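Local coordinates for protein citrate synthase (Metallosphaera sedula, PDB 6ABX) that probably catalyses the condensation of oxaloacetate with acetyl-CoA and water to give citrate and CoA, a step of the tricarboxylic acid cycle, at residues L169-S172 with L173-H176; F35-A38 with S39-F43. All blocks are in the same frame, centred on the assembly; numbering follows the deposited sequence.

In the fold
Following the chain from the N terminus, contact 2 (35-38 with 39-43) comes first. It closes the last turn of helix 34-40, which follows strand 32-33, and runs through a short link to the start of helix 43-52. Contact 1 (169-172 with 173-176) forms much later, in the last part of helix 163-174. Each is local, and the two stand in series without nesting or crossing. Their centres lie about 9 Å apart and they touch: the carboxylate of D170 probably accepts a hydrogen bond from the backbone N of F43, M174 packs on N42, and V171 meets A38. Helix 163-174 is thereby joined to the junction between helices 34-40 and 43-52.

Contact 1: residues L169-S172 with L173-H176; sequences LDVS and LMLH
H176 folds back on the helix before it, and its ring ND1 donates a nearly straight hydrogen bond (170°) to the backbone O of S172, 2.8 Å away. That oxygen lies in the ring plane, at the edge, while the donor is tilted 27° from the plane of the carbonyl it approaches. With CG beside its own backbone N (chi1 -73°), the ring is turned back toward this carbonyl. ND1 serves S172 O as the H176 backbone N would in a continuing helix; that N bonds L173 O instead. Were H176 replaced by an alanine, the S172 carbonyl would probably lose this donor and a gap would open beside F328, which the imidazole meets edge-to-face. Backbone bonds precede it: L173 N to L169 O at 2.8 Å, M174 N to D170 O and L175 N to V171 O. Two apolar pairs share the i to i+4 spacing: L169 CG lies 3.8 Å from L173 CD1, and the V171 and L175 side chains lie side by side, pointing the same way, with CG1 and CD1 in contact. At i to i+3, M174, bent at chi3, brings CE to 3.9 Å from V171 CG2; CE also lies 3.7 Å from D170 OD2, which accepts from F43 N while S149 OG holds OD1. This i to i+4 side-chain bond in the last part of helix 163-174 belongs to the mainly helical fold of citrate synthase, beside the oxaloacetate site: H176 O accepts from R332, and the H176 side chain lies about 6 Å from the bound citrate.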
loop_
_atom_site.group_PDB
_atom_site.type_symbol
_atom_site.label_atom_id
_atom_site.label_comp_id
_atom_site.label_asym_id
_atom_site.label_seq_id
_atom_site.Cartn_x
_atom_site.Cartn_y
_atom_site.Cartn_z
ATOM N N LEU A 169 9.544 -24.988 11.241
ATOM C CA LEU A 169 9.327 -23.538 11.021
ATOM C C LEU A 169 9.984 -23.113 9.700
ATOM O O LEU A 169 9.392 -22.349 8.882
ATOM C CB LEU A 169 9.886 -22.685 12.155
ATOM C CG LEU A 169 9.708 -21.190 11.924
ATOM C CD1 LEU A 169 8.274 -20.818 11.695
ATOM C CD2 LEU A 169 10.266 -20.393 13.097
ATOM N N ASP A 170 11.213 -23.602 9.450
ATOM C CA ASP A 170 11.961 -23.240 8.281
ATOM C C ASP A 170 11.170 -23.609 7.005
ATOM O O ASP A 170 10.995 -22.823 6.086
ATOM C CB ASP A 170 13.309 -23.940 8.338
ATOM C CG ASP A 170 14.342 -23.202 7.547
ATOM O OD1 ASP A 170 14.691 -22.034 7.957
ATOM O OD2 ASP A 170 14.714 -23.765 6.535
ATOM N N VAL A 171 10.683 -24.834 6.926
ATOM C CA VAL A 171 9.871 -25.246 5.799
ATOM C C VAL A 171 8.576 -24.427 5.701
ATOM O O VAL A 171 8.238 -23.930 4.574
ATOM C CB VAL A 171 9.565 -26.747 5.864
ATOM C CG1 VAL A 171 8.547 -27.168 4.794
ATOM C CG2 VAL A 171 10.829 -27.569 5.747
ATOM N N SER A 172 7.841 -24.249 6.820
ATOM C CA SER A 172 6.655 -23.485 6.780
ATOM C C SER A 172 6.866 -22.054 6.254
ATOM O O SER A 172 6.045 -21.581 5.436
ATOM C CB SER A 172 5.986 -23.471 8.137
ATOM O OG SER A 172 5.892 -24.785 8.621
ATOM N N LEU A 173 7.980 -21.385 6.617
ATOM C CA LEU A 173 8.291 -20.073 6.070
ATOM C C LEU A 173 8.665 -20.165 4.582
ATOM O O LEU A 173 8.140 -19.353 3.778
ATOM C CB LEU A 173 9.427 -19.428 6.873
ATOM C CG LEU A 173 9.093 -19.097 8.326
ATOM C CD1 LEU A 173 10.343 -18.685 9.077
ATOM C CD2 LEU A 173 8.018 -18.020 8.389
ATOM N N MET A 174 9.460 -21.178 4.151
ATOM C CA MET A 174 9.850 -21.249 2.711
ATOM C C MET A 174 8.579 -21.362 1.851
ATOM O O MET A 174 8.443 -20.760 0.765
ATOM C CB MET A 174 10.768 -22.470 2.396
ATOM C CG MET A 174 12.162 -22.329 2.935
ATOM S SD MET A 174 13.297 -23.728 2.482
ATOM C CE MET A 174 12.769 -24.943 3.657
ATOM N N LEU A 175 7.577 -22.096 2.343
ATOM C CA LEU A 175 6.337 -22.343 1.645
ATOM C C LEU A 175 5.517 -21.071 1.404
ATOM O O LEU A 175 4.678 -21.118 0.499
ATOM C CB LEU A 175 5.455 -23.333 2.398
ATOM C CG LEU A 175 5.992 -24.763 2.457
ATOM C CD1 LEU A 175 5.080 -25.674 3.269
ATOM C CD2 LEU A 175 6.161 -25.327 1.078
ATOM N N HIS A 176 5.754 -20.011 2.177
ATOM C CA HIS A 176 5.042 -18.737 2.092
ATOM C C HIS A 176 5.812 -17.623 1.360
ATOM O O HIS A 176 5.300 -16.511 1.277
ATOM C CB HIS A 176 4.639 -18.274 3.488
ATOM C CG HIS A 176 3.521 -19.068 4.078
ATOM N ND1 HIS A 176 3.737 -20.244 4.759
ATOM C CD2 HIS A 176 2.192 -18.844 4.106
ATOM C CE1 HIS A 176 2.552 -20.724 5.164
ATOM N NE2 HIS A 176 1.583 -19.912 4.725
#

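Contact 2: residues F35-A38 with S39-F43; sequences FDLA and SFSNF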
loop_
_atom_site.group_PDB
_atom_site.type_symbol
_atom_site.label_atom_id
_atom_site.label_comp_id
_atom_site.label_asym_id
_atom_site.label_seq_id
_atom_site.Cartn_x
_atom_site.Cartn_y
_atom_site.Cartn_z
ATOM N N PHE A 35 8.670 -28.906 -3.653
ATOM C CA PHE A 35 8.904 -30.156 -2.960
ATOM C C PHE A 35 10.404 -30.372 -2.647
ATOM O O PHE A 35 10.763 -30.753 -1.509
ATOM C CB PHE A 35 8.268 -31.335 -3.704
ATOM C CG PHE A 35 6.760 -31.289 -3.811
ATOM C CD1 PHE A 35 5.956 -31.725 -2.780
ATOM C CD2 PHE A 35 6.149 -30.749 -4.931
ATOM C CE1 PHE A 35 4.568 -31.653 -2.884
ATOM C CE2 PHE A 35 4.761 -30.690 -5.040
ATOM C CZ PHE A 35 3.972 -31.162 -4.018
ATOM N N ASP A 36 11.281 -30.154 -3.642
ATOM C CA ASP A 36 12.696 -30.292 -3.466
ATOM C C ASP A 36 13.254 -29.230 -2.514
ATOM O O ASP A 36 14.069 -29.530 -1.654
ATOM C CB ASP A 36 13.426 -30.200 -4.819
ATOM C CG ASP A 36 13.189 -31.384 -5.742
ATOM O OD1 ASP A 36 12.749 -32.410 -5.235
ATOM O OD2 ASP A 36 13.404 -31.228 -6.978
ATOM N N LEU A 37 12.774 -27.980 -2.606
ATOM C CA LEU A 37 13.289 -26.966 -1.691
ATOM C C LEU A 37 12.863 -27.314 -0.264
ATOM O O LEU A 37 13.621 -27.178 0.671
ATOM C CB LEU A 37 12.780 -25.584 -2.107
ATOM C CG LEU A 37 13.229 -25.150 -3.490
ATOM C CD1 LEU A 37 12.625 -23.832 -3.888
ATOM C CD2 LEU A 37 14.738 -25.086 -3.534
ATOM N N ALA A 38 11.624 -27.787 -0.077
ATOM C CA ALA A 38 11.201 -28.189 1.250
ATOM C C ALA A 38 11.980 -29.389 1.788
ATOM O O ALA A 38 12.273 -29.477 2.964
ATOM C CB ALA A 38 9.724 -28.480 1.200
ATOM N N SER A 39 12.312 -30.339 0.924
ATOM C CA SER A 39 13.088 -31.483 1.297
ATOM C C SER A 39 14.510 -31.126 1.706
ATOM O O SER A 39 15.063 -31.745 2.639
ATOM C CB SER A 39 13.135 -32.508 0.201
ATOM O OG SER A 39 11.829 -33.006 -0.073
ATOM N N PHE A 40 15.154 -30.268 0.913
ATOM C CA PHE A 40 16.593 -30.166 0.984
ATOM C C PHE A 40 17.118 -28.770 1.311
ATOM O O PHE A 40 18.310 -28.638 1.702
ATOM C CB PHE A 40 17.200 -30.614 -0.332
ATOM C CG PHE A 40 16.769 -31.982 -0.787
ATOM C CD1 PHE A 40 16.950 -33.104 0.004
ATOM C CD2 PHE A 40 16.151 -32.132 -2.000
ATOM C CE1 PHE A 40 16.475 -34.342 -0.415
ATOM C CE2 PHE A 40 15.761 -33.373 -2.455
ATOM C CZ PHE A 40 15.922 -34.476 -1.657
ATOM N N SER A 41 16.295 -27.720 1.158
ATOM C CA SER A 41 16.821 -26.357 1.262
ATOM C C SER A 41 16.518 -25.746 2.644
ATOM O O SER A 41 16.166 -26.484 3.641
ATOM C CB SER A 41 16.266 -25.532 0.105
ATOM O OG SER A 41 16.903 -24.245 0.058
ATOM N N ASN A 42 16.756 -24.428 2.799
ATOM C CA ASN A 42 16.543 -23.777 4.050
ATOM C C ASN A 42 16.139 -22.320 3.772
ATOM O O ASN A 42 16.270 -21.865 2.616
ATOM C CB ASN A 42 17.743 -23.886 4.990
ATOM C CG ASN A 42 18.997 -23.405 4.296
ATOM O OD1 ASN A 42 19.148 -22.213 4.077
ATOM N ND2 ASN A 42 19.860 -24.339 3.923
ATOM N N PHE A 43 15.615 -21.641 4.795
ATOM C CA PHE A 43 15.116 -20.262 4.654
ATOM C C PHE A 43 16.128 -19.359 3.917
ATOM O O PHE A 43 15.808 -18.761 2.866
ATOM C CB PHE A 43 14.773 -19.645 5.995
ATOM C CG PHE A 43 14.215 -18.256 5.913
ATOM C CD1 PHE A 43 15.016 -17.144 5.761
ATOM C CD2 PHE A 43 12.850 -18.078 6.048
ATOM C CE1 PHE A 43 14.472 -15.869 5.763
ATOM C CE2 PHE A 43 12.309 -16.812 6.024
ATOM C CZ PHE A 43 13.114 -15.720 5.893
HETATM O O HOH W 1 14.444 -28.665 4.112
#
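F35 O is gripped twice by S39, through the backbone N and through the side-chain hydroxyl, OG, which donates at 2.9 Å. The two donors reach the oxygen from opposite faces of the carbonyl plane, with OG tilted 35° from it. S39 OG can fold back this way because it sits beside its own backbone N (chi1 -63°), anti to the carbonyl carbon. The next backbone bonds close the turn: F40 N to D36 O at 2.9 Å, and S41 N to L37 O at 2.8 Å. The F40 ring lies obliquely by D36 O, its CD2 3.4 Å from that oxygen, and one ring face is covered by S39 CB, 3.6 Å above the plane and over its centre. This is the C-terminal turn of helix 34-40, followed by a tight link to a second helix: S41 is the first residue to leave helical geometry, and N42 is the N-cap of helix 43-52, its OD1 accepting from E45 N. A water molecule lies 2.6 Å from A38 O and 2.8 Å from S41 O, bridging the helix end to the link. S41 CB packs against L37 CD2 at 4.0 Å, while its OG, anti to the backbone N (chi1 -172°), hydrogen-bonds E45. Y364 of the second subunit packs on D36, L37 and S41, whereas A38 touches V171 and I265 within its own chain.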